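Local coordinates for enolase (PDB 3UGV), which probably acts as a magnesium-dependent enzyme of the enolase superfamily, in the mandelate racemase and muconate lactonizing branch, with its exact substrate not established, at residues Pro104-Ile107 with Tyr108-Arg112; Gly305-Ser308 with Gly309-Ala313. One frame throughout, in Å; residues are numbered along the deposited sequence.

Interaction 1. Residues Pro104-Ile107 with Tyr108-Arg112; sequences PAEI and YDKTR
P104 O accepts Y108 N at 2.8 Å, the first i to i+4 bond of helix 104-114. R112 CD lies 3.5 Å above one face of the Y108 ring, toward its rim. The next backbone bond is longer: D109 N reaches A105 O at 3.3 Å, a weak one. The backbone of A105 also bonds a second subunit. E106 O takes K110 N at 3.0 Å, and the K110 side chain runs back beside the same carbonyl. K110 CG comes within 3.1 Å of E106 O, because chi1 of -60° sets CG beside the backbone N; the chain then extends to NZ. The carboxylate of E106 reaches for the second subunit, where OE2 bonds T154. Its OE1 stays 4.4 Å from K110 NZ, beyond a salt bridge. K110 NZ bonds Q100 instead. With K110 cut back to an alanine, Q100 would probably lose this partner and E106 its nearby positive charge. I107 O accepts T111 N at 2.8 Å, and T111 OG1 lies close to it. I107 CG2 packs on T111 CG2 at 3.7 Å. L97 and M93 of helix 83-97 lie against this apolar pair. The contact is thus an ordinary alpha-helical turn in the N-terminal capping domain, with an apolar flank on helix 83-97 and A105 and E106 at the subunit interface. The opposite charges of E106 and K110 probably attract only modestly.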
loop_
_atom_site.group_PDB
_atom_site.type_symbol
_atom_site.label_atom_id
_atom_site.label_comp_id
_atom_site.label_asym_id
_atom_site.label_seq_id
_atom_site.Cartn_x
_atom_site.Cartn_y
_atom_site.Cartn_z
ATOM N N PRO F 104 -16.769 -34.566 -14.195
ATOM C CA PRO F 104 -17.006 -33.553 -13.158
ATOM C C PRO F 104 -16.643 -32.159 -13.625
ATOM O O PRO F 104 -17.472 -31.257 -13.581
ATOM C CB PRO F 104 -16.062 -33.981 -12.032
ATOM C CG PRO F 104 -15.977 -35.436 -12.166
ATOM C CD PRO F 104 -16.060 -35.739 -13.653
ATOM N N ALA F 105 -15.409 -31.998 -14.082
ATOM C CA ALA F 105 -14.894 -30.688 -14.441
ATOM C C ALA F 105 -15.649 -30.035 -15.597
ATOM O O ALA F 105 -15.909 -28.832 -15.571
ATOM C CB ALA F 105 -13.420 -30.777 -14.743
ATOM N N GLU F 106 -16.002 -30.820 -16.608
ATOM C CA GLU F 106 -16.752 -30.272 -17.729
ATOM C C GLU F 106 -18.144 -29.878 -17.265
ATOM O O GLU F 106 -18.685 -28.855 -17.675
ATOM C CB GLU F 106 -16.813 -31.270 -18.889
ATOM C CG GLU F 106 -15.428 -31.610 -19.436
ATOM C CD GLU F 106 -15.450 -32.408 -20.730
ATOM O OE1 GLU F 106 -16.552 -32.734 -21.232
ATOM O OE2 GLU F 106 -14.347 -32.708 -21.243
ATOM N N ILE F 107 -18.704 -30.691 -16.381
ATOM C CA ILE F 107 -20.046 -30.469 -15.880
ATOM C C ILE F 107 -20.124 -29.263 -14.941
ATOM O O ILE F 107 -21.085 -28.504 -14.982
ATOM C CB ILE F 107 -20.561 -31.718 -15.165
ATOM C CG1 ILE F 107 -20.786 -32.843 -16.177
ATOM C CG2 ILE F 107 -21.822 -31.406 -14.397
ATOM C CD1 ILE F 107 -21.386 -34.114 -15.578
ATOM N N TYR F 108 -19.116 -29.097 -14.098
ATOM C CA TYR F 108 -19.064 -27.964 -13.180
ATOM C C TYR F 108 -19.089 -26.675 -13.999
ATOM O O TYR F 108 -19.808 -25.739 -13.670
ATOM C CB TYR F 108 -17.807 -28.054 -12.307
ATOM C CG TYR F 108 -17.599 -26.937 -11.291
ATOM C CD1 TYR F 108 -18.466 -26.768 -10.215
ATOM C CD2 TYR F 108 -16.504 -26.083 -11.386
ATOM C CE1 TYR F 108 -18.264 -25.759 -9.278
ATOM C CE2 TYR F 108 -16.294 -25.074 -10.455
ATOM C CZ TYR F 108 -17.175 -24.915 -9.403
ATOM O OH TYR F 108 -16.963 -23.908 -8.476
ATOM N N ASP F 109 -18.330 -26.636 -15.089
ATOM C CA ASP F 109 -18.359 -25.467 -15.960
ATOM C C ASP F 109 -19.720 -25.264 -16.643
ATOM O O ASP F 109 -20.249 -24.153 -16.640
ATOM C CB ASP F 109 -17.241 -25.520 -16.992
ATOM C CG ASP F 109 -17.346 -24.404 -18.012
ATOM O OD1 ASP F 109 -16.930 -23.267 -17.681
ATOM O OD2 ASP F 109 -17.844 -24.661 -19.138
ATOM N N LYS F 110 -20.286 -26.332 -17.206
ATOM C CA LYS F 110 -21.587 -26.259 -17.893
ATOM C C LYS F 110 -22.762 -25.879 -16.979
ATOM O O LYS F 110 -23.628 -25.108 -17.378
ATOM C CB LYS F 110 -21.910 -27.576 -18.615
ATOM C CG LYS F 110 -20.894 -27.996 -19.687
ATOM C CD LYS F 110 -21.215 -29.385 -20.250
ATOM C CE LYS F 110 -20.202 -29.806 -21.307
ATOM N NZ LYS F 110 -20.574 -31.101 -21.947
ATOM N N THR F 111 -22.801 -26.431 -15.767
ATOM C CA THR F 111 -23.856 -26.085 -14.816
ATOM C C THR F 111 -23.793 -24.622 -14.354
ATOM O O THR F 111 -24.822 -23.945 -14.277
ATOM C CB THR F 111 -23.870 -27.019 -13.589
ATOM O OG1 THR F 111 -22.636 -26.898 -12.863
ATOM C CG2 THR F 111 -24.064 -28.462 -14.023
ATOM N N ARG F 112 -22.591 -24.136 -14.054
ATOM C CA ARG F 112 -22.410 -22.742 -13.649
ATOM C C ARG F 112 -22.688 -21.744 -14.774
ATOM O O ARG F 112 -23.232 -20.666 -14.525
ATOM C CB ARG F 112 -21.017 -22.514 -13.067
ATOM C CG ARG F 112 -20.805 -23.214 -11.731
ATOM C CD ARG F 112 -19.489 -22.797 -11.085
ATOM N NE ARG F 112 -19.666 -21.745 -10.088
ATOM C CZ ARG F 112 -18.721 -20.866 -9.770
ATOM N NH1 ARG F 112 -17.545 -20.915 -10.386
ATOM N NH2 ARG F 112 -18.950 -19.936 -8.849
#

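Interaction 2. Residues Gly305-Ser308 with Gly309-Ala313; sequences GGVS and GWMRA
R312 lies one helical turn beyond S308, and its side chain climbs back past S308 O. R312 CB is 3.9 Å from that oxygen and CG is 3.6 Å from it. CD runs on alongside, for the chain is extended from CG to NE. NE donates to a water at 3.1 Å, and the water donates to S308 O at 2.9 Å. The tip leaves the segment: NH1 forms a salt bridge with E341 of the second subunit. The same S308 O accepts R312 N at 3.3 Å, so backbone and water both grip it. Three glycines, G305, G306 and G309, shape the turn before. G309 N bonds G305 O at 2.8 Å, with the donor well above the carbonyl plane. G309 CA packs close against G305, and G305 itself has positive phi. The S308 hydroxyl is hydrogen-bonded to D132 and W136 of helix 123-142. W310 stacks on F301, and its NE1 bonds T340. The contact is therefore the first turns of helix 306-320, in the C-terminal barrel domain of the enolase fold. Its buried polar groups are met by neighbouring helices and loops, and its arginine carries a charge to the subunit interface.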
loop_
_atom_site.group_PDB
_atom_site.type_symbol
_atom_site.label_atom_id
_atom_site.label_comp_id
_atom_site.label_asym_id
_atom_site.label_seq_id
_atom_site.Cartn_x
_atom_site.Cartn_y
_atom_site.Cartn_z
ATOM N N GLY F 305 -18.443 -25.076 -4.153
ATOM C CA GLY F 305 -18.487 -25.705 -5.466
ATOM C C GLY F 305 -18.160 -27.193 -5.437
ATOM O O GLY F 305 -17.506 -27.716 -6.344
ATOM N N GLY F 306 -18.617 -27.867 -4.382
ATOM C CA GLY F 306 -18.468 -29.303 -4.251
ATOM C C GLY F 306 -17.028 -29.758 -4.163
ATOM O O GLY F 306 -16.178 -29.056 -3.621
ATOM N N VAL F 307 -16.754 -30.945 -4.698
ATOM C CA VAL F 307 -15.397 -31.469 -4.722
ATOM C C VAL F 307 -14.488 -30.607 -5.605
ATOM O O VAL F 307 -13.353 -30.308 -5.232
ATOM C CB VAL F 307 -15.365 -32.938 -5.196
ATOM C CG1 VAL F 307 -13.940 -33.374 -5.446
ATOM C CG2 VAL F 307 -16.046 -33.852 -4.165
ATOM N N SER F 308 -15.001 -30.194 -6.761
ATOM C CA SER F 308 -14.229 -29.375 -7.703
ATOM C C SER F 308 -13.761 -28.072 -7.088
ATOM O O SER F 308 -12.570 -27.751 -7.137
ATOM C CB SER F 308 -15.058 -29.053 -8.952
ATOM O OG SER F 308 -15.318 -30.226 -9.689
ATOM N N GLY F 309 -14.707 -27.318 -6.522
ATOM C CA GLY F 309 -14.384 -26.072 -5.841
ATOM C C GLY F 309 -13.464 -26.237 -4.645
ATOM O O GLY F 309 -12.587 -25.404 -4.425
ATOM N N TRP F 310 -13.646 -27.308 -3.870
ATOM C CA TRP F 310 -12.773 -27.530 -2.721
ATOM C C TRP F 310 -11.322 -27.695 -3.153
ATOM O O TRP F 310 -10.416 -27.122 -2.541
ATOM C CB TRP F 310 -13.204 -28.751 -1.910
ATOM C CG TRP F 310 -12.219 -29.052 -0.805
ATOM C CD1 TRP F 310 -11.038 -29.709 -0.927
ATOM C CD2 TRP F 310 -12.318 -28.660 0.572
ATOM N NE1 TRP F 310 -10.401 -29.768 0.283
ATOM C CE2 TRP F 310 -11.168 -29.131 1.221
ATOM C CE3 TRP F 310 -13.277 -27.966 1.316
ATOM C CZ2 TRP F 310 -10.945 -28.935 2.587
ATOM C CZ3 TRP F 310 -13.054 -27.764 2.668
ATOM C CH2 TRP F 310 -11.900 -28.251 3.288
ATOM N N MET F 311 -11.093 -28.479 -4.205
ATOM C CA MET F 311 -9.720 -28.770 -4.621
ATOM C C MET F 311 -9.029 -27.506 -5.111
ATOM O O MET F 311 -7.843 -27.304 -4.867
ATOM C CB MET F 311 -9.662 -29.874 -5.693
ATOM C CG MET F 311 -10.173 -31.264 -5.241
ATOM S SD MET F 311 -9.517 -31.873 -3.673
ATOM C CE MET F 311 -7.762 -31.885 -4.001
ATOM N N ARG F 312 -9.776 -26.656 -5.806
ATOM C CA ARG F 312 -9.234 -25.384 -6.265
ATOM C C ARG F 312 -8.903 -24.473 -5.087
ATOM O O ARG F 312 -7.873 -23.796 -5.080
ATOM C CB ARG F 312 -10.205 -24.713 -7.234
ATOM C CG ARG F 312 -10.235 -25.437 -8.572
ATOM C CD ARG F 312 -11.329 -24.949 -9.487
ATOM N NE ARG F 312 -11.601 -25.931 -10.531
ATOM C CZ ARG F 312 -12.309 -25.693 -11.630
ATOM N NH1 ARG F 312 -12.816 -24.486 -11.856
ATOM N NH2 ARG F 312 -12.505 -26.667 -12.505
ATOM N N ALA F 313 -9.778 -24.491 -4.085
ATOM C CA ALA F 313 -9.618 -23.666 -2.906
ATOM C C ALA F 313 -8.471 -24.198 -2.069
ATOM O O ALA F 313 -7.746 -23.421 -1.454
ATOM C CB ALA F 313 -10.915 -23.628 -2.090
HETATM O O HOH W 1 -11.524 -28.892 -9.612
#

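Interactions 1 and 2 meet through Y108, their centres 12 Å apart. Its ring lies against the start of helix 306-320. Y108 CE1 packs 3.6 Å from G305 O, and Y108 CE2 is 3.8 Å from R312 NH1. Y108 CG lies 4.1 Å from S308 CB. Helix 104-114 of the N-terminal domain is thereby joined to a helix of the C-terminal domain. Helix 123-142 touches both, with W136 meeting P104 and S308. Both contacts also reach the second subunit, through E106 and R312. Neither supplies the magnesium ligands D225, E251 and E277. The side chain of W310 stands about 13 Å from a bound magnesium ion.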